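Long-range contacts in malate synthase (Haloferax volcanii, PDB 3OYX), which catalyses the Claisen condensation of acetyl-CoA with glyoxylate and the hydrolysis of malyl-CoA to malate, a magnesium-dependent step of the glyoxylate cycle: residues Ile121-Gly126 and Ile156-Glu161; Val191-Asp196 and Pro207-Leu212. All blocks are in the same frame, centred on the assembly; numbering follows the deposited sequence.

Contact 1: Ile121-Gly126 and Ile156-Glu161. With MG (magnesium ion), chain D; GLV (glyoxylic acid), chain B.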
ATOM      1  N   ILE A 121     -22.148  -6.764   7.553  1.00 42.89           N
ATOM      2  CA  ILE A 121     -21.511  -7.734   8.423  1.00 39.53           C
ATOM      3  C   ILE A 121     -20.189  -7.065   8.878  1.00 39.54           C
ATOM      4  O   ILE A 121     -19.285  -6.782   8.073  1.00 37.95           O
ATOM      5  CB  ILE A 121     -21.289  -9.068   7.634  1.00 39.25           C
ATOM      6  CG1 ILE A 121     -22.613  -9.620   7.082  1.00 38.32           C
ATOM      7  CG2 ILE A 121     -20.581 -10.143   8.473  1.00 38.01           C
ATOM      8  CD1 ILE A 121     -23.690  -9.878   8.105  1.00 36.63           C
ATOM      9  N   PRO A 122     -20.102  -6.738  10.178  1.00 38.77           N
ATOM     10  CA  PRO A 122     -18.879  -6.103  10.686  1.00 38.74           C
ATOM     11  C   PRO A 122     -17.813  -7.155  11.097  1.00 39.60           C
ATOM     12  O   PRO A 122     -18.151  -8.332  11.276  1.00 40.49           O
ATOM     13  CB  PRO A 122     -19.373  -5.473  11.985  1.00 37.97           C
ATOM     14  CG  PRO A 122     -20.413  -6.427  12.472  1.00 35.06           C
ATOM     15  CD  PRO A 122     -21.149  -6.826  11.214  1.00 36.89           C
ATOM     16  N   GLU A 123     -16.571  -6.720  11.316  1.00 38.48           N
ATOM     17  CA  GLU A 123     -15.559  -7.515  11.982  1.00 37.69           C
ATOM     18  C   GLU A 123     -15.127  -8.759  11.248  1.00 37.58           C
ATOM     19  O   GLU A 123     -14.590  -9.632  11.879  1.00 39.90           O
ATOM     20  CB  GLU A 123     -16.038  -7.902  13.378  1.00 37.61           C
ATOM     21  CG  GLU A 123     -16.215  -6.713  14.269  1.00 36.04           C
ATOM     22  CD  GLU A 123     -14.893  -6.031  14.616  1.00 42.76           C
ATOM     23  OE1 GLU A 123     -14.931  -5.085  15.422  1.00 39.70           O
ATOM     24  OE2 GLU A 123     -13.812  -6.424  14.092  1.00 44.70           O
ATOM     25  N   VAL A 124     -15.346  -8.870   9.941  1.00 37.08           N
ATOM     26  CA  VAL A 124     -15.014 -10.091   9.238  1.00 35.98           C
ATOM     27  C   VAL A 124     -13.445 -10.292   9.304  1.00 37.29           C
ATOM     28  O   VAL A 124     -12.674  -9.327   9.468  1.00 36.72           O
ATOM     29  CB  VAL A 124     -15.471  -9.997   7.763  1.00 35.86           C
ATOM     30  CG1 VAL A 124     -16.998 -10.056   7.604  1.00 34.82           C
ATOM     31  CG2 VAL A 124     -14.842  -8.748   7.089  1.00 34.67           C
ATOM     32  N   GLY A 125     -12.979 -11.529   9.146  1.00 36.53           N
ATOM     33  CA  GLY A 125     -11.561 -11.847   9.189  1.00 36.55           C
ATOM     34  C   GLY A 125     -11.084 -12.121   7.788  1.00 35.71           C
ATOM     35  O   GLY A 125     -11.373 -11.355   6.879  1.00 36.45           O
ATOM     36  N   GLY A 126     -10.399 -13.239   7.624  1.00 35.30           N
ATOM     37  CA  GLY A 126      -9.895 -13.695   6.331  1.00 36.20           C
ATOM     38  C   GLY A 126     -10.985 -14.320   5.470  1.00 37.34           C
ATOM     39  O   GLY A 126     -12.136 -14.508   5.947  1.00 37.16           O
ATOM     40  N   ILE A 156     -17.674  -4.841   6.632  1.00 36.02           N
ATOM     41  CA  ILE A 156     -16.869  -3.775   7.119  1.00 36.79           C
ATOM     42  C   ILE A 156     -15.453  -4.332   7.132  1.00 38.69           C
ATOM     43  O   ILE A 156     -15.182  -5.410   7.730  1.00 40.83           O
ATOM     44  CB  ILE A 156     -17.258  -3.330   8.557  1.00 37.18           C
ATOM     45  CG1 ILE A 156     -18.758  -2.981   8.700  1.00 37.51           C
ATOM     46  CG2 ILE A 156     -16.451  -2.093   8.921  1.00 36.43           C
ATOM     47  CD1 ILE A 156     -19.269  -1.861   7.830  1.00 34.93           C
ATOM     48  N   ILE A 157     -14.543  -3.637   6.455  1.00 37.04           N
ATOM     49  CA  ILE A 157     -13.145  -3.952   6.523  1.00 36.25           C
ATOM     50  C   ILE A 157     -12.529  -3.265   7.739  1.00 38.01           C
ATOM     51  O   ILE A 157     -12.202  -2.060   7.711  1.00 37.20           O
ATOM     52  CB  ILE A 157     -12.435  -3.507   5.258  1.00 35.16           C
ATOM     53  CG1 ILE A 157     -13.210  -4.080   4.047  1.00 33.99           C
ATOM     54  CG2 ILE A 157     -10.893  -3.879   5.388  1.00 29.73           C
ATOM     55  CD1 ILE A 157     -12.962  -5.590   3.727  1.00 30.63           C
ATOM     56  N   GLU A 158     -12.378  -4.007   8.826  1.00 38.98           N
ATOM     57  CA  GLU A 158     -11.868  -3.326  10.030  1.00 39.82           C
ATOM     58  C   GLU A 158     -10.923  -4.172  10.858  1.00 39.21           C
ATOM     59  O   GLU A 158     -10.881  -4.046  12.110  1.00 39.04           O
ATOM     60  CB  GLU A 158     -13.027  -2.836  10.910  1.00 40.41           C
ATOM     61  CG  GLU A 158     -14.063  -3.887  11.297  1.00 43.38           C
ATOM     62  CD  GLU A 158     -15.384  -3.259  11.801  1.00 47.40           C
ATOM     63  OE1 GLU A 158     -15.421  -2.043  12.105  1.00 50.28           O
ATOM     64  OE2 GLU A 158     -16.397  -3.983  11.872  1.00 45.75           O
ATOM     65  N   SER A 159     -10.193  -5.028  10.140  1.00 37.32           N
ATOM     66  CA  SER A 159      -9.032  -5.721  10.659  1.00 35.72           C
ATOM     67  C   SER A 159      -8.017  -5.908   9.573  1.00 35.24           C
ATOM     68  O   SER A 159      -8.375  -5.855   8.376  1.00 35.75           O
ATOM     69  CB  SER A 159      -9.440  -7.078  11.184  1.00 36.78           C
ATOM     70  OG  SER A 159      -9.967  -7.873  10.146  1.00 38.19           O
ATOM     71  N   GLY A 160      -6.759  -6.157   9.974  1.00 34.59           N
ATOM     72  CA  GLY A 160      -5.673  -6.514   9.038  1.00 32.35           C
ATOM     73  C   GLY A 160      -6.013  -7.737   8.186  1.00 33.72           C
ATOM     74  O   GLY A 160      -5.782  -7.704   6.966  1.00 33.69           O
ATOM     75  N   GLU A 161      -6.609  -8.788   8.772  1.00 34.20           N
ATOM     76  CA  GLU A 161      -6.901  -9.991   8.009  1.00 36.77           C
ATOM     77  C   GLU A 161      -7.882  -9.631   6.881  1.00 38.49           C
ATOM     78  O   GLU A 161      -7.729 -10.149   5.779  1.00 39.11           O
ATOM     79  CB  GLU A 161      -7.507 -11.138   8.834  1.00 36.10           C
ATOM     80  CG  GLU A 161      -6.993 -11.449  10.204  1.00 42.08           C
ATOM     81  CD  GLU A 161      -7.583 -12.774  10.814  1.00 53.70           C
ATOM     82  OE1 GLU A 161      -8.246 -12.678  11.881  1.00 55.80           O
ATOM     83  OE2 GLU A 161      -7.409 -13.922  10.262  1.00 58.20           O
TER
HETATM   84 MG    MG D 601     -16.515  -0.972  13.570  1.00 46.99          MG
HETATM   85  C1  GLV B 501     -16.944   0.946  11.751  1.00 38.12           C
HETATM   86  O1  GLV B 501     -17.562   0.057  12.348  1.00 42.28           O
HETATM   87  C2  GLV B 501     -15.721   1.367  12.446  1.00 42.24           C
HETATM   88  O2  GLV B 501     -15.148   2.380  12.054  1.00 41.03           O
HETATM   89  O3  GLV B 501     -15.229   0.587  13.445  1.00 38.02           O
HETATM   90  O   HOH W   1     -11.383  -5.320  14.476  1.00 45.08           O
HETATM   91  O   HOH W   2     -13.324  -6.610   9.312  1.00 38.65           O
HETATM   92  O   HOH W   3     -10.164 -14.688  10.296  1.00 32.81           O
HETATM   93  O   HOH W   4     -17.829  -2.579  13.708  1.00 41.54           O
HETATM   94  O   HOH W   5     -17.827   0.093  15.102  1.00 44.93           O

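Contact 2: Val191-Asp196 and Pro207-Leu212. With MG (magnesium ion), chain D; GLV (glyoxylic acid), chain B.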
ATOM      1  N   VAL A 191     -12.475   2.915  12.681  1.00 44.63           N
ATOM      2  CA  VAL A 191     -12.459   2.890  14.159  1.00 45.13           C
ATOM      3  C   VAL A 191     -11.901   1.555  14.700  1.00 45.41           C
ATOM      4  O   VAL A 191     -10.849   1.530  15.332  1.00 46.91           O
ATOM      5  CB  VAL A 191     -13.818   3.280  14.823  1.00 43.99           C
ATOM      6  CG1 VAL A 191     -13.631   3.422  16.320  1.00 42.70           C
ATOM      7  CG2 VAL A 191     -14.274   4.620  14.275  1.00 44.76           C
ATOM      8  N   ASP A 192     -12.595   0.454  14.462  1.00 44.49           N
ATOM      9  CA  ASP A 192     -12.151  -0.815  14.944  1.00 43.62           C
ATOM     10  C   ASP A 192     -10.835  -1.185  14.288  1.00 43.98           C
ATOM     11  O   ASP A 192      -9.994  -1.836  14.931  1.00 44.22           O
ATOM     12  CB  ASP A 192     -13.204  -1.836  14.618  1.00 45.21           C
ATOM     13  CG  ASP A 192     -14.364  -1.771  15.574  1.00 46.76           C
ATOM     14  OD1 ASP A 192     -14.058  -1.800  16.774  1.00 48.41           O
ATOM     15  OD2 ASP A 192     -15.542  -1.672  15.139  1.00 45.24           O
ATOM     16  N   TYR A 193     -10.615  -0.713  13.054  1.00 43.03           N
ATOM     17  CA  TYR A 193      -9.349  -0.977  12.367  1.00 41.48           C
ATOM     18  C   TYR A 193      -8.146  -0.381  13.092  1.00 41.72           C
ATOM     19  O   TYR A 193      -7.112  -1.078  13.240  1.00 42.47           O
ATOM     20  CB  TYR A 193      -9.415  -0.510  10.921  1.00 41.94           C
ATOM     21  CG  TYR A 193      -8.186  -0.715  10.052  1.00 39.51           C
ATOM     22  CD1 TYR A 193      -7.998  -1.907   9.361  1.00 35.88           C
ATOM     23  CD2 TYR A 193      -7.272   0.326   9.862  1.00 39.60           C
ATOM     24  CE1 TYR A 193      -6.886  -2.101   8.536  1.00 36.39           C
ATOM     25  CE2 TYR A 193      -6.179   0.185   9.039  1.00 40.83           C
ATOM     26  CZ  TYR A 193      -5.987  -1.044   8.358  1.00 40.34           C
ATOM     27  OH  TYR A 193      -4.872  -1.198   7.549  1.00 36.78           O
ATOM     28  N   THR A 194      -8.293   0.849  13.599  1.00 41.17           N
ATOM     29  CA  THR A 194      -7.253   1.523  14.378  1.00 39.73           C
ATOM     30  C   THR A 194      -6.887   0.681  15.541  1.00 40.17           C
ATOM     31  O   THR A 194      -5.710   0.460  15.781  1.00 40.98           O
ATOM     32  CB  THR A 194      -7.680   2.925  14.870  1.00 39.19           C
ATOM     33  OG1 THR A 194      -7.829   3.740  13.723  1.00 41.04           O
ATOM     34  CG2 THR A 194      -6.580   3.613  15.763  1.00 37.71           C
ATOM     35  N   LYS A 195      -7.900   0.153  16.213  1.00 40.52           N
ATOM     36  CA  LYS A 195      -7.682  -0.760  17.300  1.00 41.50           C
ATOM     37  C   LYS A 195      -6.967  -2.062  16.892  1.00 41.81           C
ATOM     38  O   LYS A 195      -5.992  -2.480  17.506  1.00 42.89           O
ATOM     39  CB  LYS A 195      -9.065  -1.102  17.877  1.00 42.55           C
ATOM     40  CG  LYS A 195      -8.973  -2.091  18.995  1.00 45.25           C
ATOM     41  CD  LYS A 195     -10.337  -2.787  19.301  1.00 56.97           C
ATOM     42  CE  LYS A 195     -11.303  -3.221  18.125  1.00 58.45           C
ATOM     43  NZ  LYS A 195     -10.809  -4.084  17.024  1.00 55.81           N
ATOM     44  N   ASP A 196      -7.487  -2.770  15.896  1.00 41.27           N
ATOM     45  CA  ASP A 196      -6.914  -4.063  15.527  1.00 40.79           C
ATOM     46  C   ASP A 196      -5.455  -3.902  15.091  1.00 42.29           C
ATOM     47  O   ASP A 196      -4.660  -4.802  15.334  1.00 41.74           O
ATOM     48  CB  ASP A 196      -7.730  -4.645  14.389  1.00 40.62           C
ATOM     49  CG  ASP A 196      -7.269  -6.016  13.980  1.00 41.13           C
ATOM     50  OD1 ASP A 196      -7.588  -6.966  14.730  1.00 40.53           O
ATOM     51  OD2 ASP A 196      -6.616  -6.135  12.913  1.00 39.34           O
ATOM     52  N   PRO A 207      -6.112   7.899  12.784  1.00 47.47           N
ATOM     53  CA  PRO A 207      -5.260   8.093  11.604  1.00 46.25           C
ATOM     54  C   PRO A 207      -6.088   8.106  10.297  1.00 45.78           C
ATOM     55  O   PRO A 207      -7.240   7.596  10.233  1.00 44.49           O
ATOM     56  CB  PRO A 207      -4.344   6.854  11.603  1.00 45.63           C
ATOM     57  CG  PRO A 207      -4.533   6.203  12.931  1.00 46.00           C
ATOM     58  CD  PRO A 207      -5.913   6.578  13.397  1.00 47.16           C
ATOM     59  N   ALA A 208      -5.458   8.635   9.252  1.00 44.38           N
ATOM     60  CA  ALA A 208      -6.055   8.765   7.950  1.00 43.07           C
ATOM     61  C   ALA A 208      -6.021   7.451   7.124  1.00 43.21           C
ATOM     62  O   ALA A 208      -6.819   7.261   6.193  1.00 43.17           O
ATOM     63  CB  ALA A 208      -5.375   9.947   7.236  1.00 42.47           C
ATOM     64  N   TRP A 209      -5.090   6.544   7.443  1.00 43.52           N
ATOM     65  CA  TRP A 209      -4.979   5.220   6.770  1.00 41.78           C
ATOM     66  C   TRP A 209      -5.162   5.277   5.245  1.00 41.32           C
ATOM     67  O   TRP A 209      -5.983   4.566   4.649  1.00 41.54           O
ATOM     68  CB  TRP A 209      -6.021   4.292   7.338  1.00 40.77           C
ATOM     69  CG  TRP A 209      -5.884   4.010   8.786  1.00 41.43           C
ATOM     70  CD1 TRP A 209      -6.773   4.341   9.775  1.00 37.72           C
ATOM     71  CD2 TRP A 209      -4.842   3.240   9.418  1.00 39.47           C
ATOM     72  NE1 TRP A 209      -6.336   3.836  10.989  1.00 39.78           N
ATOM     73  CE2 TRP A 209      -5.151   3.174  10.801  1.00 36.21           C
ATOM     74  CE3 TRP A 209      -3.684   2.611   8.948  1.00 34.40           C
ATOM     75  CZ2 TRP A 209      -4.353   2.509  11.714  1.00 36.20           C
ATOM     76  CZ3 TRP A 209      -2.874   1.952   9.861  1.00 37.31           C
ATOM     77  CH2 TRP A 209      -3.209   1.910  11.237  1.00 39.91           C
ATOM     78  N   PRO A 210      -4.361   6.109   4.589  1.00 41.21           N
ATOM     79  CA  PRO A 210      -4.577   6.191   3.137  1.00 40.54           C
ATOM     80  C   PRO A 210      -4.428   4.837   2.493  1.00 41.19           C
ATOM     81  O   PRO A 210      -5.148   4.556   1.563  1.00 41.66           O
ATOM     82  CB  PRO A 210      -3.464   7.134   2.647  1.00 40.67           C
ATOM     83  CG  PRO A 210      -2.447   7.230   3.842  1.00 38.38           C
ATOM     84  CD  PRO A 210      -3.155   6.830   5.074  1.00 39.38           C
ATOM     85  N   GLU A 211      -3.526   3.978   2.974  1.00 42.92           N
ATOM     86  CA  GLU A 211      -3.271   2.715   2.261  1.00 43.32           C
ATOM     87  C   GLU A 211      -4.458   1.799   2.420  1.00 42.82           C
ATOM     88  O   GLU A 211      -4.828   1.123   1.478  1.00 44.81           O
ATOM     89  CB  GLU A 211      -2.021   1.969   2.718  1.00 45.64           C
ATOM     90  CG  GLU A 211      -0.643   2.709   2.744  1.00 49.30           C
ATOM     91  CD  GLU A 211      -0.462   3.731   3.913  1.00 58.64           C
ATOM     92  OE1 GLU A 211      -1.399   3.900   4.820  1.00 55.66           O
ATOM     93  OE2 GLU A 211       0.651   4.363   3.851  1.00 58.55           O
ATOM     94  N   LEU A 212      -5.117   1.800   3.571  1.00 41.19           N
ATOM     95  CA  LEU A 212      -6.318   0.980   3.693  1.00 38.80           C
ATOM     96  C   LEU A 212      -7.366   1.360   2.655  1.00 38.88           C
ATOM     97  O   LEU A 212      -8.010   0.470   2.073  1.00 37.15           O
ATOM     98  CB  LEU A 212      -6.948   1.103   5.052  1.00 37.79           C
ATOM     99  CG  LEU A 212      -8.329   0.457   5.196  1.00 38.25           C
ATOM    100  CD1 LEU A 212      -8.228  -1.047   5.007  1.00 40.11           C
ATOM    101  CD2 LEU A 212      -8.918   0.769   6.543  1.00 37.56           C
TER
HETATM  102 MG    MG D 601     -16.515  -0.972  13.570  1.00 46.99          MG
HETATM  103  C1  GLV B 501     -16.944   0.946  11.751  1.00 38.12           C
HETATM  104  O1  GLV B 501     -17.562   0.057  12.348  1.00 42.28           O
HETATM  105  C2  GLV B 501     -15.721   1.367  12.446  1.00 42.24           C
HETATM  106  O2  GLV B 501     -15.148   2.380  12.054  1.00 41.03           O
HETATM  107  O3  GLV B 501     -15.229   0.587  13.445  1.00 38.02           O
HETATM  108  O   HOH W   5     -17.827   0.093  15.102  1.00 44.93           O
HETATM  109  O   HOH W   4     -17.829  -2.579  13.708  1.00 41.54           O

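Contact 1: Ile121-Gly126 and Ile156-Glu161
The carboxylates of Glu123 and Glu158 lie stacked, their planes 27° apart, although the two side chains run at about a right angle to each other. The two oxygens of Glu158 have different partners: OE1 binds the magnesium ion at 2.1 Å, and OE2 receives the backbone N-H of Glu123 on its anti lone pair, with OE2 2.8 Å from Glu123 N. The setting is the mouth of a (beta/alpha)8 barrel, where strands 118-121 and 152-157, neighbours joined by a right-handed beta-alpha-beta crossover through helix 127-143, release their C-terminal loops. A last backbone bond, Ile156 N to Ile121 O at 2.9 Å, holds the strands together just before they part. Pro122 then packs on Ile156, its CB 4.2 Å from Ile156 CG1.

Glu158 holds CG between its backbone N and carbonyl carbon (chi1 53°) and is extended beyond, a shape that carries the carboxylate out to the metal, while a metal-bound water lies 2.7 Å from Glu158 OE2 and probably donates to it. With Glu123 OE1 and Glu158 OE2 only 4.0 Å apart, the like charges are probably eased by the magnesium and by Arg89, which forms a salt bridge with Glu123.

Farther along, a water bridges three backbone groups, donating to Val124 O and Ile156 O and accepting from Glu158 N, and so ties the two loops together beyond the last strand bond. Glu161 pairs with Arg170 of a neighbouring subunit; its OE2 also accepts a water proton at 2.9 Å, and that same water takes the N-H of Gly126.

Contact 2: Val191-Asp196 and Pro207-Leu212
Helix 190-196, bearing Tyr193 and Thr194, keeps its backbone well clear of Pro207-Leu212, the CA atoms of Thr194 and Pro207 lying 7.4 Å apart, and the contact is therefore made by side chains. Tyr193 points CG away from its own backbone N (chi1 -180°), which sends the ring across to Trp209 and Leu212. Its edge meets the indole face in a T-shaped stack, the centroid of the Tyr193 ring 4.8 Å from that of the six-membered ring of Trp209 and the planes at 84°. CE2 does the touching, 3.4 Å from Trp209 CD2, while CB of Pro207 sits over the opposite indole face toward its rim. The tyrosine in turn offers a face to Leu212, whose CD2 stands over the ring centre at 3.6 Å in a CH-pi contact. Beyond this apolar cluster the tyrosine hydroxyl is hydrogen-bonded to Glu163.

At the indole edge, Trp209 NE1 donates to Thr194 OG1 over 3.1 Å in a nearly straight bond (169°) lying close to the ring plane. This bond helps to set the rotation of the indole whose face receives the tyrosine edge. OG1 is also hydrogen-bonded to Glu190 O one helical turn back, and CD of the Pro207 ring packs against it.

The first turn of the same helix serves the substrate. Val191 N donates to glyoxylate O2 at 2.8 Å, Asp192 N to glyoxylate O3, and Asp192 OD2 binds magnesium at 2.0 Å. A carboxylate held by N-H groups of a helix N-terminus beside a metal-binding acidic residue marks the magnesium-glyoxylate site of this barrel enzyme.

Overall arrangement
Both contacts are buried, yet their chemistry differs with their place in the fold. Contact 1 lies where two barrel strands end and is chiefly polar, built on backbone bonds, waters and carboxylates. Contact 2 lies one step further along the chain, joining a short helix to the start of helix 210-223 through aromatic and aliphatic side chains. Each supplies one magnesium ligand, Glu158 or Asp192, to the same ion and glyoxylate. They also meet directly, Gly160 N lying 2.9 Å from Asp196 OD2 in a probable hydrogen bond. Each also reaches the second subunit, contact 1 through Glu161 and contact 2 through Tyr193, Trp209 and Glu211 among others.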